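Local coordinates for designed protein 5L6HC3_1 (Synthetic construct, PDB 5IZS) that is a computationally designed helical hairpin that assembles into a homotrimer, with buried hydrogen-bond networks intended to make the association of its subunits specific, at residues I70-A73 against K74-R78. Numbering follows the deposited sequence.
Sequences IRRA and KEESR
The guanidinium of Arg72 and the carboxylate of Glu76 are turned 62° against each other, and OE2 of Glu76 meets the guanidinium obliquely. The two side chains run alongside one another, one helical turn apart. OE2 of Glu76 stands 3.2 Å from NE of Arg72 yet well out of the guanidinium plane, where no N-H is aimed at it; this i to i+4 salt bridge therefore rests on charge alone. The aliphatic part of the arginine shares the contact, CG of Arg72 lying 3.4 Å from OE2 of Glu76. With CG set anti to the carbonyl carbon (chi1 -76°), Glu76 heads back over the preceding turn, and its CG comes within 3.3 Å of Arg72 O.

Both residues belong to helix 45-82, which with helix 6-41 forms the hairpin repeated three times in the designed bundle. The turn is carried by i to i+4 backbone bonds, Lys74 N to Ile70 O and Glu76 N to Arg72 O among them, the latter 2.7 Å long.

Facing the bundle interior, Ser77 adds a second donor at the next carbonyl. OG of Ser77 gives a 2.7 Å hydrogen bond to Ala73 O, and the backbone N of Ser77 reaches the same oxygen at 2.8 Å from the opposite face of the carbonyl plane. The buried hydroxyl is also hydrogen-bonded to Gln11 of the second subunit, a link consistent with the intended polar networks, while Leu10 and Leu13 of helix 6-41 pack against the serine.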
ATOM      1  N   ILE C  70       8.289  -7.480   8.070  1.00 25.51           N
ATOM      2  CA  ILE C  70       8.509  -8.457   7.009  1.00 26.15           C
ATOM      3  C   ILE C  70       9.733  -9.318   7.329  1.00 33.67           C
ATOM      4  O   ILE C  70       9.720 -10.531   7.116  1.00 31.75           O
ATOM      5  CB  ILE C  70       8.674  -7.767   5.639  1.00 27.06           C
ATOM      6  CG1 ILE C  70       7.313  -7.297   5.120  1.00 26.35           C
ATOM      7  CG2 ILE C  70       9.310  -8.706   4.621  1.00 29.16           C
ATOM      8  CD1 ILE C  70       7.389  -6.527   3.825  1.00 23.00           C
ATOM      9  N   ARG C  71      10.782  -8.687   7.856  1.00 35.47           N
ATOM     10  CA  ARG C  71      11.969  -9.418   8.294  1.00 38.95           C
ATOM     11  C   ARG C  71      11.617 -10.366   9.438  1.00 34.55           C
ATOM     12  O   ARG C  71      12.232 -11.421   9.586  1.00 30.98           O
ATOM     13  CB  ARG C  71      13.085  -8.460   8.731  1.00 43.40           C
ATOM     14  CG  ARG C  71      13.914  -7.882   7.589  1.00 50.58           C
ATOM     15  CD  ARG C  71      15.034  -6.984   8.112  1.00 62.44           C
ATOM     16  NE  ARG C  71      15.621  -6.166   7.051  1.00 72.35           N
ATOM     17  CZ  ARG C  71      16.446  -5.145   7.259  1.00 78.76           C
ATOM     18  NH1 ARG C  71      16.791  -4.805   8.495  1.00 80.66           N
ATOM     19  NH2 ARG C  71      16.925  -4.458   6.230  1.00 80.71           N
ATOM     20  N   ARG C  72      10.629  -9.991  10.246  1.00 35.88           N
ATOM     21  CA  ARG C  72      10.197 -10.857  11.337  1.00 39.50           C
ATOM     22  C   ARG C  72       9.464 -12.062  10.781  1.00 30.69           C
ATOM     23  O   ARG C  72       9.737 -13.192  11.178  1.00 28.76           O
ATOM     24  CB  ARG C  72       9.299 -10.125  12.326  1.00 36.16           C
ATOM     25  CG  ARG C  72       9.319 -10.735  13.718  1.00 37.77           C
ATOM     26  CD  ARG C  72       8.459  -9.934  14.678  1.00 44.78           C
ATOM     27  NE  ARG C  72       7.038 -10.032  14.365  1.00 47.36           N
ATOM     28  CZ  ARG C  72       6.084  -9.455  15.087  1.00 48.56           C
ATOM     29  NH1 ARG C  72       6.404  -8.743  16.159  1.00 50.03           N
ATOM     30  NH2 ARG C  72       4.811  -9.592  14.742  1.00 47.41           N
ATOM     31  N   ALA C  73       8.523 -11.809   9.873  1.00 31.03           N
ATOM     32  CA  ALA C  73       7.770 -12.877   9.220  1.00 31.13           C
ATOM     33  C   ALA C  73       8.696 -13.870   8.518  1.00 32.21           C
ATOM     34  O   ALA C  73       8.514 -15.080   8.635  1.00 29.72           O
ATOM     35  CB  ALA C  73       6.772 -12.294   8.236  1.00 24.29           C
ATOM     36  N   LYS C  74       9.691 -13.348   7.803  1.00 33.96           N
ATOM     37  CA  LYS C  74      10.698 -14.178   7.145  1.00 34.40           C
ATOM     38  C   LYS C  74      11.473 -15.045   8.139  1.00 31.17           C
ATOM     39  O   LYS C  74      11.662 -16.240   7.910  1.00 29.53           O
ATOM     40  CB  LYS C  74      11.672 -13.307   6.351  1.00 34.54           C
ATOM     41  CG  LYS C  74      12.928 -14.041   5.897  1.00 38.39           C
ATOM     42  CD  LYS C  74      13.781 -13.183   4.975  1.00 47.15           C
ATOM     43  CE  LYS C  74      13.391 -13.378   3.518  1.00 56.88           C
ATOM     44  NZ  LYS C  74      13.919 -12.292   2.643  1.00 64.62           N
ATOM     45  N   GLU C  75      11.919 -14.449   9.240  1.00 31.04           N
ATOM     46  CA  GLU C  75      12.689 -15.191  10.232  1.00 31.48           C
ATOM     47  C   GLU C  75      11.810 -16.180  10.993  1.00 31.13           C
ATOM     48  O   GLU C  75      12.227 -17.307  11.264  1.00 34.14           O
ATOM     49  CB  GLU C  75      13.372 -14.237  11.212  1.00 37.15           C
ATOM     50  CG  GLU C  75      14.329 -14.917  12.184  1.00 45.31           C
ATOM     51  CD  GLU C  75      13.638 -15.431  13.437  1.00 49.29           C
ATOM     52  OE1 GLU C  75      12.433 -15.151  13.616  1.00 52.27           O
ATOM     53  OE2 GLU C  75      14.296 -16.120  14.243  1.00 53.42           O
ATOM     54  N   GLU C  76      10.607 -15.748  11.358  1.00 30.60           N
ATOM     55  CA  GLU C  76       9.669 -16.616  12.064  1.00 31.53           C
ATOM     56  C   GLU C  76       9.286 -17.799  11.183  1.00 31.39           C
ATOM     57  O   GLU C  76       9.087 -18.911  11.672  1.00 27.31           O
ATOM     58  CB  GLU C  76       8.418 -15.847  12.490  1.00 38.18           C
ATOM     59  CG  GLU C  76       8.611 -14.944  13.700  1.00 46.46           C
ATOM     60  CD  GLU C  76       7.293 -14.460  14.278  1.00 51.80           C
ATOM     61  OE1 GLU C  76       6.465 -15.313  14.667  1.00 56.63           O
ATOM     62  OE2 GLU C  76       7.077 -13.231  14.331  1.00 51.74           O
ATOM     63  N   SER C  77       9.200 -17.550   9.878  1.00 30.82           N
ATOM     64  CA  SER C  77       8.885 -18.598   8.912  1.00 32.02           C
ATOM     65  C   SER C  77       9.978 -19.656   8.858  1.00 36.08           C
ATOM     66  O   SER C  77       9.692 -20.852   8.823  1.00 31.20           O
ATOM     67  CB  SER C  77       8.672 -18.002   7.523  1.00 33.30           C
ATOM     68  OG  SER C  77       7.474 -17.247   7.473  1.00 33.49           O
ATOM     69  N   ARG C  78      11.230 -19.204   8.835  1.00 37.14           N
ATOM     70  CA  ARG C  78      12.375 -20.107   8.879  1.00 41.47           C
ATOM     71  C   ARG C  78      12.291 -21.028  10.088  1.00 44.28           C
ATOM     72  O   ARG C  78      12.496 -22.233   9.983  1.00 44.03           O
ATOM     73  CB  ARG C  78      13.689 -19.337   8.949  1.00 43.45           C
ATOM     74  CG  ARG C  78      14.086 -18.523   7.737  1.00 47.50           C
ATOM     75  CD  ARG C  78      15.490 -17.950   7.957  1.00 55.19           C
ATOM     76  NE  ARG C  78      15.704 -17.553   9.352  1.00 58.25           N
ATOM     77  CZ  ARG C  78      16.450 -18.226  10.226  1.00 59.30           C
ATOM     78  NH1 ARG C  78      17.070 -19.341   9.856  1.00 61.17           N
ATOM     79  NH2 ARG C  78      16.575 -17.787  11.473  1.00 56.08           N
TER